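Hydrolase, alpha/beta hydrolase FOLD family (Staphylococcus aureus, PDB 2XMZ) probably acts in menaquinone biosynthesis as the lyase MenH, which forms 2-succinyl-6-hydroxy-2,4-cyclohexadiene-1-carboxylate. Local coordinates at residues A[6-11]-A[78-83]; A[58-63]-A[180-185]. One frame throughout, in Å; residues are numbered along the deposited sequence. Where two conformers were deposited one is given.

Interaction 1 of 2, residues A[6-11]-A[78-83]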
loop_
_atom_site.group_PDB
_atom_site.type_symbol
_atom_site.label_atom_id
_atom_site.label_comp_id
_atom_site.label_asym_id
_atom_site.label_seq_id
_atom_site.Cartn_x
_atom_site.Cartn_y
_atom_site.Cartn_z
ATOM N N TYR A 6 -0.140 -14.509 2.945
ATOM C CA TYR A 6 0.102 -14.180 1.537
ATOM C C TYR A 6 -0.480 -15.234 0.599
ATOM O O TYR A 6 -0.582 -16.406 0.960
ATOM C CB TYR A 6 1.599 -13.917 1.264
ATOM C CG TYR A 6 2.434 -15.155 1.015
ATOM C CD1 TYR A 6 2.949 -15.904 2.077
ATOM C CD2 TYR A 6 2.719 -15.570 -0.279
ATOM C CE1 TYR A 6 3.705 -17.047 1.854
ATOM C CE2 TYR A 6 3.475 -16.713 -0.521
ATOM C CZ TYR A 6 3.970 -17.439 0.553
ATOM O OH TYR A 6 4.722 -18.564 0.317
ATOM N N LYS A 7 -0.873 -14.799 -0.598
ATOM C CA LYS A 7 -1.404 -15.700 -1.623
ATOM C C LYS A 7 -0.581 -15.560 -2.916
ATOM O O LYS A 7 -0.162 -14.461 -3.292
ATOM C CB LYS A 7 -2.894 -15.433 -1.872
ATOM C CG LYS A 7 -3.793 -15.564 -0.600
ATOM C CD LYS A 7 -5.067 -14.729 -0.722
ATOM C CE LYS A 7 -5.876 -14.706 0.573
ATOM N NZ LYS A 7 -6.505 -16.018 0.868
ATOM N N PHE A 8 -0.322 -16.688 -3.566
ATOM C CA PHE A 8 0.448 -16.711 -4.802
ATOM C C PHE A 8 -0.481 -17.200 -5.887
ATOM O O PHE A 8 -1.151 -18.244 -5.740
ATOM C CB PHE A 8 1.651 -17.661 -4.687
ATOM C CG PHE A 8 2.541 -17.658 -5.891
ATOM C CD1 PHE A 8 3.656 -16.830 -5.937
ATOM C CD2 PHE A 8 2.263 -18.472 -6.988
ATOM C CE1 PHE A 8 4.490 -16.811 -7.047
ATOM C CE2 PHE A 8 3.097 -18.456 -8.119
ATOM C CZ PHE A 8 4.207 -17.630 -8.142
ATOM N N TYR A 9 -0.522 -16.434 -6.965
ATOM C CA TYR A 9 -1.338 -16.738 -8.120
ATOM C C TYR A 9 -0.395 -17.003 -9.281
ATOM O O TYR A 9 0.277 -16.086 -9.756
ATOM C CB TYR A 9 -2.271 -15.559 -8.428
ATOM C CG TYR A 9 -3.191 -15.202 -7.277
ATOM C CD1 TYR A 9 -4.462 -15.793 -7.166
ATOM C CD2 TYR A 9 -2.799 -14.282 -6.296
ATOM C CE1 TYR A 9 -5.309 -15.471 -6.122
ATOM C CE2 TYR A 9 -3.649 -13.957 -5.226
ATOM C CZ TYR A 9 -4.901 -14.556 -5.159
ATOM O OH TYR A 9 -5.759 -14.246 -4.137
ATOM N N GLU A 10 -0.322 -18.263 -9.707
ATOM C CA GLU A 10 0.526 -18.650 -10.826
ATOM C C GLU A 10 0.086 -17.941 -12.107
ATOM O O GLU A 10 -1.102 -17.922 -12.437
ATOM C CB GLU A 10 0.462 -20.169 -11.057
ATOM C CG GLU A 10 1.558 -20.996 -10.375
ATOM C CD GLU A 10 2.913 -21.000 -11.123
ATOM O OE1 GLU A 10 2.981 -21.440 -12.302
ATOM O OE2 GLU A 10 3.922 -20.582 -10.506
ATOM N N ALA A 11 1.046 -17.358 -12.817
ATOM C CA ALA A 11 0.804 -16.836 -14.166
ATOM C C ALA A 11 0.287 -17.913 -15.139
ATOM O O ALA A 11 0.642 -19.090 -15.036
ATOM C CB ALA A 11 2.066 -16.196 -14.726
ATOM N N ASP A 78 12.140 -14.090 -0.338
ATOM C CA ASP A 78 13.288 -14.972 -0.472
ATOM C C ASP A 78 12.987 -16.172 -1.390
ATOM O O ASP A 78 13.858 -16.631 -2.115
ATOM C CB ASP A 78 13.766 -15.462 0.898
ATOM C CG ASP A 78 15.051 -16.245 0.810
ATOM O OD1 ASP A 78 16.121 -15.609 0.746
ATOM O OD2 ASP A 78 14.995 -17.491 0.767
ATOM N N LYS A 79 11.746 -16.653 -1.372
ATOM C CA LYS A 79 11.353 -17.796 -2.197
ATOM C C LYS A 79 11.292 -17.411 -3.675
ATOM O O LYS A 79 11.183 -18.277 -4.536
ATOM C CB LYS A 79 10.002 -18.345 -1.742
ATOM C CG LYS A 79 9.889 -18.549 -0.236
ATOM C CD LYS A 79 8.430 -18.656 0.185
ATOM C CE LYS A 79 8.261 -18.454 1.681
ATOM N NZ LYS A 79 8.858 -19.563 2.494
ATOM N N TYR A 80 11.357 -16.113 -3.966
ATOM C CA TYR A 80 11.264 -15.644 -5.347
ATOM C C TYR A 80 12.382 -14.675 -5.694
ATOM O O TYR A 80 12.299 -13.937 -6.677
ATOM C CB TYR A 80 9.879 -15.039 -5.604
ATOM C CG TYR A 80 8.766 -15.819 -4.920
ATOM C CD1 TYR A 80 8.233 -16.986 -5.483
ATOM C CD2 TYR A 80 8.267 -15.402 -3.687
ATOM C CE1 TYR A 80 7.218 -17.711 -4.825
ATOM C CE2 TYR A 80 7.269 -16.111 -3.032
ATOM C CZ TYR A 80 6.750 -17.253 -3.604
ATOM O OH TYR A 80 5.756 -17.912 -2.914
ATOM N N LYS A 81 13.444 -14.701 -4.896
ATOM C CA LYS A 81 14.584 -13.799 -5.084
ATOM C C LYS A 81 15.200 -13.850 -6.480
ATOM O O LYS A 81 15.769 -12.867 -6.923
ATOM C CB LYS A 81 15.676 -14.066 -4.036
ATOM C CG LYS A 81 16.390 -15.392 -4.191
ATOM C CD LYS A 81 17.057 -15.832 -2.905
ATOM C CE LYS A 81 17.324 -17.337 -2.938
ATOM N NZ LYS A 81 17.001 -18.000 -1.631
ATOM N N ASP A 82 15.094 -14.983 -7.170
ATOM C CA ASP A 82 15.733 -15.111 -8.488
ATOM C C ASP A 82 14.807 -14.635 -9.616
ATOM O O ASP A 82 15.213 -14.544 -10.778
ATOM C CB ASP A 82 16.255 -16.530 -8.708
ATOM C CG ASP A 82 17.326 -16.937 -7.672
ATOM O OD1 ASP A 82 18.219 -16.111 -7.339
ATOM O OD2 ASP A 82 17.275 -18.102 -7.199
ATOM N N LYS A 83 13.573 -14.301 -9.243
ATOM C CA LYS A 83 12.601 -13.710 -10.143
ATOM C C LYS A 83 12.783 -12.196 -10.174
ATOM O O LYS A 83 13.407 -11.617 -9.289
ATOM C CB LYS A 83 11.180 -13.999 -9.649
ATOM C CG LYS A 83 10.847 -15.455 -9.374
ATOM C CD LYS A 83 10.074 -16.072 -10.536
ATOM C CE LYS A 83 10.963 -16.885 -11.450
ATOM N NZ LYS A 83 10.184 -17.852 -12.332
#
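The hydroxyl of Y80 reaches across to strand 6-9 and meets the phenol of Y6 there: Y6 OH and Y80 OH are 3.5 Å apart, a long and weak hydrogen bond in which Y6 is the donor. Y80 OH sits near the plane of the Y6 ring, at its edge, and lies just as close to Y6 CE2 as to Y6 OH, which fits a weak bond. The two side chains approach from opposing sides. In Y6, CG is placed between the backbone N and the carbonyl carbon (chi1 84°), and the hydroxyl end of the ring lies by Y80. K79 closes on the same hydroxyl with its aliphatic part, its CD lying 3.7 Å from Y6 OH.

In the alpha/beta hydrolase fold of this enzyme, strand 6-9 is an outermost strand of the central sheet, pairing antiparallel with strand 44-48, while 78-83 leads from helix 66-77 into strand 84-90. A type I turn from Y80 to K83, with K83 N bonded to Y80 O at 2.9 Å, makes that change of direction.

Beside the hydroxyl contact, the rings of F8 and Y80 run alongside one another in opposite senses. Their planes differ by 14°, but with centroids 5.3 Å apart they are so far offset that little face lies against face; the nearest atoms are F8 CE1 and Y80 CE1, at 3.6 Å. K79 CB sits on the middle of one face of the Y80 ring, 3.7 Å from its plane, so this ring is packed from its own segment as well. Both F8 and Y80 also touch I46 of the adjoining strand, and the F8 ring meets that of H44.

Interaction 2 of 2, residues A[58-63]-A[180-185]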
loop_
_atom_site.group_PDB
_atom_site.type_symbol
_atom_site.label_atom_id
_atom_site.label_comp_id
_atom_site.label_asym_id
_atom_site.label_seq_id
_atom_site.Cartn_x
_atom_site.Cartn_y
_atom_site.Cartn_z
ATOM N N SER A 58 0.246 -12.138 12.584
ATOM C CA SER A 58 1.308 -11.549 13.394
ATOM C C SER A 58 0.901 -11.488 14.891
ATOM O O SER A 58 -0.244 -11.132 15.229
ATOM C CB SER A 58 1.651 -10.163 12.873
ATOM O OG SER A 58 2.227 -10.225 11.565
ATOM N N SER A 59 1.830 -11.858 15.770
ATOM C CA SER A 59 1.563 -11.886 17.203
ATOM C C SER A 59 1.258 -10.492 17.725
ATOM O O SER A 59 2.011 -9.559 17.461
ATOM C CB SER A 59 2.748 -12.423 17.992
ATOM O OG SER A 59 2.498 -12.212 19.391
ATOM N N MET A 60 0.186 -10.376 18.516
ATOM C CA MET A 60 -0.136 -9.128 19.204
ATOM C C MET A 60 0.965 -8.699 20.155
ATOM O O MET A 60 0.964 -7.564 20.624
ATOM C CB MET A 60 -1.421 -9.250 20.026
ATOM C CG MET A 60 -2.703 -9.441 19.239
ATOM S SD MET A 60 -2.734 -8.287 17.879
ATOM C CE MET A 60 -3.078 -6.750 18.721
ATOM N N ASP A 61 1.881 -9.615 20.454
ATOM C CA ASP A 61 2.881 -9.380 21.477
ATOM C C ASP A 61 4.266 -9.098 20.871
ATOM O O ASP A 61 5.275 -9.074 21.560
ATOM C CB ASP A 61 2.855 -10.513 22.521
ATOM C CG ASP A 61 1.489 -10.624 23.228
ATOM O OD1 ASP A 61 0.834 -9.578 23.475
ATOM O OD2 ASP A 61 1.058 -11.751 23.556
ATOM N N GLU A 62 4.284 -8.844 19.570
ATOM C CA GLU A 62 5.472 -8.315 18.913
ATOM C C GLU A 62 5.170 -6.937 18.359
ATOM O O GLU A 62 4.033 -6.646 17.983
ATOM C CB GLU A 62 5.920 -9.237 17.794
ATOM C CG GLU A 62 6.159 -10.647 18.287
ATOM C CD GLU A 62 7.180 -11.381 17.466
ATOM O OE1 GLU A 62 7.964 -10.706 16.754
ATOM O OE2 GLU A 62 7.200 -12.632 17.549
ATOM N N THR A 63 6.199 -6.097 18.305
ATOM C CA THR A 63 6.055 -4.780 17.743
ATOM C C THR A 63 6.043 -4.842 16.204
ATOM O O THR A 63 7.010 -5.292 15.558
ATOM C CB THR A 63 7.161 -3.839 18.232
ATOM O OG1 THR A 63 7.146 -3.773 19.663
ATOM C CG2 THR A 63 6.968 -2.426 17.642
ATOM N N SER A 180 -10.172 -6.382 12.415
ATOM C CA SER A 180 -10.221 -6.423 13.874
ATOM C C SER A 180 -9.800 -5.058 14.439
ATOM O O SER A 180 -8.675 -4.598 14.163
ATOM C CB SER A 180 -9.272 -7.507 14.353
ATOM O OG SER A 180 -9.248 -7.540 15.756
ATOM N N PRO A 181 -10.687 -4.399 15.212
ATOM C CA PRO A 181 -10.326 -3.056 15.721
ATOM C C PRO A 181 -9.084 -3.017 16.619
ATOM O O PRO A 181 -8.285 -2.077 16.514
ATOM C CB PRO A 181 -11.572 -2.605 16.501
ATOM C CG PRO A 181 -12.376 -3.858 16.747
ATOM C CD PRO A 181 -12.070 -4.773 15.571
ATOM N N HIS A 182 -8.904 -4.033 17.462
ATOM C CA HIS A 182 -7.695 -4.123 18.287
ATOM C C HIS A 182 -6.423 -4.239 17.429
ATOM O O HIS A 182 -5.383 -3.614 17.735
ATOM C CB HIS A 182 -7.823 -5.225 19.373
ATOM C CG HIS A 182 -7.576 -6.616 18.866
ATOM N ND1 HIS A 182 -8.559 -7.381 18.271
ATOM C CD2 HIS A 182 -6.455 -7.377 18.859
ATOM C CE1 HIS A 182 -8.052 -8.556 17.919
ATOM N NE2 HIS A 182 -6.778 -8.579 18.268
ATOM N N LYS A 183 -6.506 -4.997 16.329
ATOM C CA LYS A 183 -5.395 -5.085 15.402
ATOM C C LYS A 183 -5.179 -3.793 14.632
ATOM O O LYS A 183 -4.039 -3.416 14.407
ATOM C CB LYS A 183 -5.537 -6.270 14.431
ATOM C CG LYS A 183 -5.472 -7.591 15.142
ATOM C CD LYS A 183 -5.450 -8.781 14.191
ATOM C CE LYS A 183 -5.384 -10.089 14.994
ATOM N NZ LYS A 183 -5.162 -11.246 14.094
ATOM N N MET A 184 -6.266 -3.118 14.233
ATOM C CA MET A 184 -6.141 -1.833 13.561
ATOM C C MET A 184 -5.435 -0.840 14.481
ATOM O O MET A 184 -4.578 -0.096 14.038
ATOM C CB MET A 184 -7.519 -1.314 13.104
ATOM C CG MET A 184 -8.192 -2.225 12.055
ATOM S SD MET A 184 -7.180 -2.311 10.520
ATOM C CE MET A 184 -6.259 -3.830 10.785
ATOM N N ALA A 185 -5.785 -0.864 15.763
ATOM C CA ALA A 185 -5.144 -0.004 16.758
ATOM C C ALA A 185 -3.637 -0.280 16.845
ATOM O O ALA A 185 -2.832 0.653 16.840
ATOM C CB ALA A 185 -5.810 -0.189 18.137
HETATM O O HOH W 1 -2.531 -10.294 13.600
#
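The imidazole of H182 is flanked by its own helix neighbour and by a methionine from the facing loop. K183 CG stands 3.5 Å above one face, displaced from the middle of the ring, while the methyl group of M60 comes in at the edge, near the ring plane, with M60 CE 3.4 Å from H182 CD2. The sulfur is farther off, M60 SD lying 4.8 Å from the ring centroid and 72° from the ring normal, an oblique Met-aromatic contact. With chi1 at 80°, H182 swings its ring to the side of the helix where the methionine can reach it.

M60 is bent at both chi2 and chi3, and this curl brings sulfur and methyl to the helix together. SD rests 3.9 Å from K183 CG, the two side chains crossing at about a right angle. K183 then runs on fully extended, and its ammonium group donates a hydrogen bond to a water, NZ to water oxygen 2.8 Å. The water lies 2.9 Å from S58 O and can donate to it, though other acceptors compete for its protons.

M60 is carried on a type I turn from S59 to E62, which also contains an ST turn, D61 N donating to S59 OG at 2.9 Å. S180 occupies the N-cap position of helix 181-191, which puts H182 and K183 in its first turn. The loop 58-63 leads into helix 66-77, with S58 OG bonded to Y68, whereas helix 181-191 rests H182 and A185 on helix 123-143, both touching D141.

How the interactions relate
Interactions 1 and 2 are both surface contacts, each centred about 18 Å from the middle of the chain; their own centres are 26 Å apart, and their nearest atoms about 10 Å apart. Helix 66-77 connects them along the chain, since loop 58-63 of interaction 2 runs into it and 78-83 of interaction 1 leaves it. Strand 44-48 is a second tie: it pairs with strand 6-9 of interaction 1 and precedes the loop of interaction 2. Neither contact includes S91, D218 or H245; S91, on what looks like a nucleophile elbow after strand 84-90, and the other two are consistent with a Ser-His-Asp triad and probably mark the active site.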